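Local coordinates for crystal protein (Bacillus thuringiensis serovar dakota, PDB 2ZTB) that probably kills the cancer cells it recognises by forming membrane pores, as an elongated beta-rich toxin of the parasporin-2 family, at residues I38-N42 and P52-Q56; P20-R24 and T44-A48; P165-R170 and P244-L248. All coordinates share one frame; numbering follows the deposited sequence.

Contact 1: I38-N42 and P52-Q56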
loop_
_atom_site.group_PDB
_atom_site.type_symbol
_atom_site.label_atom_id
_atom_site.label_comp_id
_atom_site.label_asym_id
_atom_site.label_seq_id
_atom_site.Cartn_x
_atom_site.Cartn_y
_atom_site.Cartn_z
ATOM N N ILE A 38 2.366 -17.196 30.507
ATOM C CA ILE A 38 3.346 -16.464 29.698
ATOM C C ILE A 38 2.881 -15.014 29.573
ATOM O O ILE A 38 1.760 -14.700 29.936
ATOM C CB ILE A 38 3.584 -17.117 28.293
ATOM C CG1 ILE A 38 2.312 -17.070 27.420
ATOM C CG2 ILE A 38 4.192 -18.567 28.453
ATOM C CD1 ILE A 38 2.503 -17.461 25.942
ATOM N N ALA A 39 3.748 -14.139 29.074
ATOM C CA ALA A 39 3.490 -12.717 29.053
ATOM C C ALA A 39 4.222 -12.036 27.908
ATOM O O ALA A 39 5.309 -12.449 27.521
ATOM C CB ALA A 39 3.884 -12.088 30.383
ATOM N N LEU A 40 3.591 -10.992 27.368
ATOM C CA LEU A 40 4.124 -10.201 26.270
ATOM C C LEU A 40 3.660 -8.798 26.518
ATOM O O LEU A 40 2.456 -8.545 26.605
ATOM C CB LEU A 40 3.572 -10.703 24.928
ATOM C CG LEU A 40 3.935 -10.031 23.602
ATOM C CD1 LEU A 40 5.441 -10.092 23.326
ATOM C CD2 LEU A 40 3.163 -10.684 22.477
ATOM N N ASN A 41 4.611 -7.878 26.632
ATOM C CA ASN A 41 4.285 -6.460 26.836
ATOM C C ASN A 41 3.210 -6.298 27.930
ATOM O O ASN A 41 3.476 -6.632 29.095
ATOM C CB ASN A 41 3.902 -5.808 25.505
ATOM C CG ASN A 41 5.009 -5.925 24.465
ATOM O OD1 ASN A 41 6.153 -5.576 24.733
ATOM N ND2 ASN A 41 4.669 -6.409 23.270
ATOM N N ASN A 42 2.001 -5.848 27.567
ATOM C CA ASN A 42 0.917 -5.686 28.560
ATOM C C ASN A 42 -0.157 -6.789 28.629
ATOM O O ASN A 42 -1.207 -6.611 29.264
ATOM C CB ASN A 42 0.271 -4.300 28.442
ATOM C CG ASN A 42 1.209 -3.186 28.881
ATOM O OD1 ASN A 42 1.781 -2.467 27.967
ATOM N ND2 ASN A 42 1.387 -3.036 30.292
ATOM N N PRO A 52 1.248 -8.275 33.974
ATOM C CA PRO A 52 2.268 -9.010 33.230
ATOM C C PRO A 52 3.682 -8.711 33.730
ATOM O O PRO A 52 4.057 -7.541 33.862
ATOM C CB PRO A 52 2.079 -8.520 31.780
ATOM C CG PRO A 52 1.060 -7.410 31.848
ATOM C CD PRO A 52 0.250 -7.685 33.064
ATOM N N ILE A 53 4.446 -9.770 34.014
ATOM C CA ILE A 53 5.794 -9.637 34.573
ATOM C C ILE A 53 6.724 -8.916 33.601
ATOM O O ILE A 53 7.776 -8.412 33.984
ATOM C CB ILE A 53 6.380 -11.007 34.999
ATOM C CG1 ILE A 53 6.474 -11.962 33.790
ATOM C CG2 ILE A 53 5.540 -11.604 36.143
ATOM C CD1 ILE A 53 7.283 -13.210 34.023
ATOM N N THR A 54 6.313 -8.853 32.342
ATOM C CA THR A 54 7.077 -8.183 31.309
ATOM C C THR A 54 7.021 -6.663 31.484
ATOM O O THR A 54 8.017 -5.972 31.247
ATOM C CB THR A 54 6.567 -8.573 29.914
ATOM O OG1 THR A 54 5.148 -8.771 29.968
ATOM C CG2 THR A 54 7.243 -9.858 29.445
ATOM N N ALA A 55 5.862 -6.144 31.896
ATOM C CA ALA A 55 5.740 -4.720 32.224
ATOM C C ALA A 55 6.351 -4.449 33.611
ATOM O O ALA A 55 7.182 -3.533 33.761
ATOM C CB ALA A 55 4.275 -4.240 32.132
ATOM N N GLN A 56 5.967 -5.250 34.614
ATOM C CA GLN A 56 6.602 -5.139 35.947
ATOM C C GLN A 56 8.124 -5.001 35.837
ATOM O O GLN A 56 8.711 -4.006 36.360
ATOM C CB GLN A 56 6.267 -6.334 36.847
ATOM C CG GLN A 56 4.788 -6.463 37.218
ATOM C CD GLN A 56 4.634 -7.466 38.389
ATOM O OE1 GLN A 56 4.111 -8.592 38.191
ATOM N NE2 GLN A 56 5.104 -7.066 39.619
#
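T54 has a chi1 of 34°, which sets OG1 between its backbone N and carbonyl carbon and aims it across at N41. The same rotation leaves CG2 beside the backbone N, on the A39 side. N41 has a positive phi, and its carbonyl turns toward the helix. T54 OG1 then donates a hydrogen bond of 2.9 Å to N41 O. The donor approaches the carbonyl obliquely, with its oxygen 26° out of the carbonyl plane.

Van der Waals contacts surround this bond. A39 CB points at the second segment. A39 CB sits 3.6 Å from T54 OG1. It also makes apolar contacts with P52 CB and I53 CG1. The P52 ring is laid against the backbone of the turn. P52 CG is 3.5 Å from N42 C, and P52 CB is 3.6 Å from N41 O. On the outer side, N42 leads away at its CB, but its amide comes back, with N42 ND2 3.6 Å from A55 CB. P52 is the N-cap residue of helix 53-56, and P52 O accepts a 3.1 Å bond from Q56 N. The contact therefore holds the first turn of a short helix against a beta turn. The torsions of N41 and N42 fit a type II' turn between strands 37-40 and 43-46.

Most of the touching residues are buried. The N41 side chain points away from the helix: OD1 bonds to C61 N and ND2 to L8 O. A39 pairs through its backbone with G196 of strand 168-199. I53 and T54 pack on F212 of strand 210-214. I38 faces the other way, onto P20, V23 and F27 of helix 20-31.

Contact 2: P20-R24 and T44-A48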
loop_
_atom_site.group_PDB
_atom_site.type_symbol
_atom_site.label_atom_id
_atom_site.label_comp_id
_atom_site.label_asym_id
_atom_site.label_seq_id
_atom_site.Cartn_x
_atom_site.Cartn_y
_atom_site.Cartn_z
ATOM N N PRO A 20 0.533 -18.870 21.182
ATOM C CA PRO A 20 0.851 -18.893 22.609
ATOM C C PRO A 20 1.261 -20.284 23.097
ATOM O O PRO A 20 2.108 -20.415 24.002
ATOM C CB PRO A 20 -0.464 -18.449 23.264
ATOM C CG PRO A 20 -1.126 -17.599 22.192
ATOM C CD PRO A 20 -0.824 -18.330 20.926
ATOM N N GLU A 21 0.664 -21.316 22.511
ATOM C CA GLU A 21 0.946 -22.695 22.923
ATOM C C GLU A 21 2.357 -23.092 22.542
ATOM O O GLU A 21 3.004 -23.818 23.266
ATOM C CB GLU A 21 -0.052 -23.677 22.299
ATOM C CG GLU A 21 -1.488 -23.597 22.846
ATOM C CD GLU A 21 -2.306 -22.386 22.335
ATOM O OE1 GLU A 21 -1.990 -21.811 21.262
ATOM O OE2 GLU A 21 -3.292 -22.018 23.020
ATOM N N SER A 22 2.834 -22.622 21.398
ATOM C CA SER A 22 4.136 -23.005 20.935
ATOM C C SER A 22 5.214 -22.263 21.717
ATOM O O SER A 22 6.292 -22.813 21.922
ATOM C CB SER A 22 4.272 -22.817 19.424
ATOM O OG SER A 22 4.446 -21.463 19.055
ATOM N N VAL A 23 4.910 -21.031 22.158
ATOM C CA VAL A 23 5.776 -20.218 23.027
ATOM C C VAL A 23 5.877 -20.864 24.408
ATOM O O VAL A 23 6.968 -21.034 24.959
ATOM C CB VAL A 23 5.254 -18.725 23.123
ATOM C CG1 VAL A 23 5.882 -17.941 24.313
ATOM C CG2 VAL A 23 5.480 -17.974 21.809
ATOM N N ARG A 24 4.735 -21.239 24.966
ATOM C CA ARG A 24 4.708 -21.918 26.246
ATOM C C ARG A 24 5.555 -23.209 26.216
ATOM O O ARG A 24 6.302 -23.500 27.164
ATOM C CB ARG A 24 3.258 -22.211 26.644
ATOM C CG ARG A 24 3.091 -22.679 28.063
ATOM C CD ARG A 24 1.727 -23.276 28.281
ATOM N NE ARG A 24 1.440 -23.399 29.704
ATOM C CZ ARG A 24 0.237 -23.648 30.219
ATOM N NH1 ARG A 24 -0.822 -23.818 29.425
ATOM N NH2 ARG A 24 0.091 -23.728 31.535
ATOM N N THR A 44 -1.033 -11.230 29.012
ATOM C CA THR A 44 -0.634 -12.499 29.570
ATOM C C THR A 44 -1.420 -13.587 28.856
ATOM O O THR A 44 -2.426 -13.297 28.213
ATOM C CB THR A 44 -0.936 -12.595 31.088
ATOM O OG1 THR A 44 -2.351 -12.668 31.306
ATOM C CG2 THR A 44 -0.348 -11.421 31.859
ATOM N N TYR A 45 -0.951 -14.828 28.956
ATOM C CA TYR A 45 -1.690 -15.984 28.463
ATOM C C TYR A 45 -1.593 -17.122 29.485
ATOM O O TYR A 45 -0.618 -17.208 30.241
ATOM C CB TYR A 45 -1.167 -16.415 27.086
ATOM C CG TYR A 45 -2.254 -16.651 26.045
ATOM C CD1 TYR A 45 -2.666 -15.629 25.187
ATOM C CD2 TYR A 45 -2.877 -17.888 25.932
ATOM C CE1 TYR A 45 -3.667 -15.844 24.233
ATOM C CE2 TYR A 45 -3.873 -18.116 24.997
ATOM C CZ TYR A 45 -4.258 -17.104 24.156
ATOM O OH TYR A 45 -5.234 -17.366 23.232
ATOM N N PHE A 46 -2.615 -17.973 29.510
ATOM C CA PHE A 46 -2.719 -19.106 30.434
ATOM C C PHE A 46 -2.768 -18.645 31.900
ATOM O O PHE A 46 -3.243 -17.545 32.175
ATOM C CB PHE A 46 -1.618 -20.164 30.176
ATOM C CG PHE A 46 -1.414 -20.490 28.716
ATOM C CD1 PHE A 46 -0.280 -20.039 28.040
ATOM C CD2 PHE A 46 -2.361 -21.230 28.009
ATOM C CE1 PHE A 46 -0.089 -20.318 26.695
ATOM C CE2 PHE A 46 -2.171 -21.515 26.651
ATOM C CZ PHE A 46 -1.029 -21.060 26.000
ATOM N N ASN A 47 -2.285 -19.478 32.827
ATOM C CA ASN A 47 -2.356 -19.187 34.264
ATOM C C ASN A 47 -1.243 -18.233 34.714
ATOM O O ASN A 47 -0.246 -18.653 35.323
ATOM C CB ASN A 47 -2.331 -20.507 35.066
ATOM C CG ASN A 47 -2.463 -20.301 36.578
ATOM O OD1 ASN A 47 -3.001 -19.290 37.051
ATOM N ND2 ASN A 47 -1.974 -21.274 37.341
ATOM N N ALA A 48 -1.430 -16.948 34.433
ATOM C CA ALA A 48 -0.363 -15.961 34.586
ATOM C C ALA A 48 -0.480 -15.001 35.775
ATOM O O ALA A 48 -1.574 -14.750 36.297
ATOM C CB ALA A 48 -0.194 -15.179 33.300
#
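Segment 20-24, the start of a helix, crosses strand 44-46 almost at a right angle (83°) with the axes 9.6 Å apart, and P20 and Y45 come nearest in CA position. F46 has a positive phi of 62°. Y45 and F46 follow each other in sequence, yet both send their side chains toward the helix.

P20 covers one face of the Y45 ring. P20 CG stands over the centre of the Y45 ring, 3.7 Å from its centroid, as a CH-pi contact. P20 CB is 3.6 Å from Y45 CD2. P20 also reaches F46, with P20 CB 3.8 Å from F46 CZ.

The F46 ring is held between two groups. Y45 CD2 lies over the centre of one face. The R24 guanidinium lies nearly flat on the opposite face, its plane 25° from that of the ring. R24 CZ is 4.3 Å from the F46 ring centroid, which makes this a cation-pi stack. R24 NH1 makes the nearest approach, 3.3 Å from F46 CD2, over the rim rather than the centre. R24 CG is anti to the backbone N, and the chain then runs extended from CG to NE along the F46 face, with CD over the ring as a CH-pi donor. R24 NH2 bonds to P35 O, which helps to fix the guanidinium.

The rim of F46 meets polar atoms. P20 O is 3.5 Å from F46 CE1, near the ring plane. E21 bends at its second torsion and brings OE2 to 3.8 Å from F46 CE2. Its carboxylate stands almost upright to the ring.

No hydrogen bond joins the two segments. The contact is aromatic and cation-pi packing of a helix start across the second strand of a beta hairpin, 37-40 with 43-46, in the N-terminal part of this parasporin-2-like toxin.

Contact 3: P165-R170 and P244-L248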
loop_
_atom_site.group_PDB
_atom_site.type_symbol
_atom_site.label_atom_id
_atom_site.label_comp_id
_atom_site.label_asym_id
_atom_site.label_seq_id
_atom_site.Cartn_x
_atom_site.Cartn_y
_atom_site.Cartn_z
ATOM N N PRO A 165 -16.757 21.786 -45.979
ATOM C CA PRO A 165 -17.271 21.939 -47.342
ATOM C C PRO A 165 -18.800 21.982 -47.424
ATOM O O PRO A 165 -19.494 21.702 -46.433
ATOM C CB PRO A 165 -16.715 20.715 -48.088
ATOM C CG PRO A 165 -16.164 19.814 -47.065
ATOM C CD PRO A 165 -15.865 20.619 -45.849
ATOM N N ALA A 166 -19.289 22.316 -48.620
ATOM C CA ALA A 166 -20.693 22.636 -48.896
ATOM C C ALA A 166 -21.732 21.801 -48.141
ATOM O O ALA A 166 -22.367 22.296 -47.213
ATOM C CB ALA A 166 -20.957 22.609 -50.411
ATOM N N GLN A 167 -21.905 20.544 -48.533
ATOM C CA GLN A 167 -23.004 19.733 -47.997
ATOM C C GLN A 167 -22.462 18.564 -47.222
ATOM O O GLN A 167 -22.553 17.415 -47.661
ATOM C CB GLN A 167 -23.945 19.247 -49.115
ATOM C CG GLN A 167 -24.874 20.320 -49.678
ATOM C CD GLN A 167 -25.864 20.872 -48.652
ATOM O OE1 GLN A 167 -26.168 22.066 -48.663
ATOM N NE2 GLN A 167 -26.375 20.008 -47.773
ATOM N N SER A 168 -21.905 18.868 -46.055
ATOM C CA SER A 168 -21.137 17.887 -45.302
ATOM C C SER A 168 -21.057 18.183 -43.812
ATOM O O SER A 168 -21.398 19.275 -43.343
ATOM C CB SER A 168 -19.723 17.781 -45.884
ATOM O OG SER A 168 -19.218 19.066 -46.197
ATOM N N ARG A 169 -20.617 17.169 -43.080
ATOM C CA ARG A 169 -20.267 17.295 -41.680
ATOM C C ARG A 169 -18.785 16.977 -41.527
ATOM O O ARG A 169 -18.188 16.316 -42.383
ATOM C CB ARG A 169 -21.114 16.351 -40.820
ATOM C CG ARG A 169 -21.111 14.912 -41.303
ATOM C CD ARG A 169 -22.317 14.144 -40.790
ATOM N NE ARG A 169 -22.392 12.803 -41.377
ATOM C CZ ARG A 169 -21.590 11.786 -41.047
ATOM N NH1 ARG A 169 -20.622 11.947 -40.139
ATOM N NH2 ARG A 169 -21.748 10.605 -41.638
ATOM N N ARG A 170 -18.204 17.445 -40.428
ATOM C CA ARG A 170 -16.796 17.228 -40.141
ATOM C C ARG A 170 -16.601 17.044 -38.643
ATOM O O ARG A 170 -16.966 17.922 -37.856
ATOM C CB ARG A 170 -15.967 18.410 -40.669
ATOM C CG ARG A 170 -14.512 18.074 -40.875
ATOM C CD ARG A 170 -13.817 18.985 -41.881
ATOM N NE ARG A 170 -12.440 18.529 -42.046
ATOM C CZ ARG A 170 -11.442 19.245 -42.553
ATOM N NH1 ARG A 170 -11.631 20.492 -42.976
ATOM N NH2 ARG A 170 -10.237 18.698 -42.631
ATOM N N PRO A 244 -11.530 13.847 -42.130
ATOM C CA PRO A 244 -11.985 14.352 -43.427
ATOM C C PRO A 244 -13.484 14.621 -43.426
ATOM O O PRO A 244 -14.243 13.870 -42.809
ATOM C CB PRO A 244 -11.652 13.208 -44.396
ATOM C CG PRO A 244 -10.595 12.424 -43.728
ATOM C CD PRO A 244 -10.859 12.539 -42.255
ATOM N N ALA A 245 -13.891 15.700 -44.083
ATOM C CA ALA A 245 -15.307 15.996 -44.284
ATOM C C ALA A 245 -15.997 14.835 -44.986
ATOM O O ALA A 245 -15.491 14.301 -45.978
ATOM C CB ALA A 245 -15.475 17.257 -45.089
ATOM N N ARG A 246 -17.138 14.435 -44.436
ATOM C CA ARG A 246 -17.966 13.397 -45.028
ATOM C C ARG A 246 -19.299 13.972 -45.512
ATOM O O ARG A 246 -19.878 14.848 -44.865
ATOM C CB ARG A 246 -18.157 12.233 -44.046
ATOM C CG ARG A 246 -16.979 11.230 -44.016
ATOM C CD ARG A 246 -16.389 10.989 -45.434
ATOM N NE ARG A 246 -17.373 10.470 -46.399
ATOM C CZ ARG A 246 -17.336 10.673 -47.719
ATOM N NH1 ARG A 246 -16.372 11.398 -48.274
ATOM N NH2 ARG A 246 -18.280 10.154 -48.493
ATOM N N SER A 247 -19.763 13.502 -46.670
ATOM C CA SER A 247 -21.022 13.978 -47.247
ATOM C C SER A 247 -22.214 13.600 -46.359
ATOM O O SER A 247 -22.247 12.510 -45.774
ATOM C CB SER A 247 -21.210 13.439 -48.666
ATOM O OG SER A 247 -22.221 14.161 -49.355
ATOM N N LEU A 248 -23.179 14.517 -46.273
ATOM C CA LEU A 248 -24.322 14.402 -45.355
ATOM C C LEU A 248 -25.143 13.121 -45.525
ATOM O O LEU A 248 -25.123 12.247 -44.651
ATOM C CB LEU A 248 -25.229 15.638 -45.470
ATOM C CG LEU A 248 -24.748 16.885 -44.715
ATOM C CD1 LEU A 248 -25.570 18.112 -45.078
ATOM C CD2 LEU A 248 -24.760 16.660 -43.206
#
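P244-L248 and P165-R170 meet as an antiparallel beta pair at one end of the long sheet, joining strands 223-247 and 168-199. Next to P244, A245 points its CB at the other segment. A245 CB lies against the P165 ring and is 4.0 Å from R170 CD. The R170 guanidinium is held from outside by T163 O and Q243 O.

R246 forms the hydrogen-bonded pair with R169. R246 N gives a 3.0 Å bond to R169 O, and R169 N returns one of 3.0 Å to R246 O. Both donors lie nearly in line with the carbonyls they meet. The two side chains leave on the same face of the sheet, but their charged ends stay apart.

S247 stands opposite S168 in a non-hydrogen-bonded pair, the CA atoms 4.4 Å apart. Here the side chains diverge.

L248 is the last modelled residue. Its side chain lies across the backbone of Q167 and S168, and it also touches T89 of strand 61-90. L248 N gives a 3.3 Å bond to Q167 O, fairly straight at 161° but tilted 27° from the carbonyl plane.

In the fold
Contacts 1 and 2 are neighbours, with centres about 11 Å apart. Their segments alternate along the chain: 20-24, 38-42, 44-48, 52-56. The hairpin of strands 37-40 and 43-46 joins them, and I38 O is probably hydrogen-bonded to Y45 N. Helix 20-31 and helix 53-56 are thus both fastened to this hairpin. Contact 3 comes later in sequence. Its centre is about 84 Å from that of contact 1 and about 83 Å from that of contact 2, on the opposite side of the chain's centre. Strand 168-199 spans the gap, from R170 in contact 3 to G196 beside A39. One antiparallel sheet therefore ties both ends of this elongated toxin together.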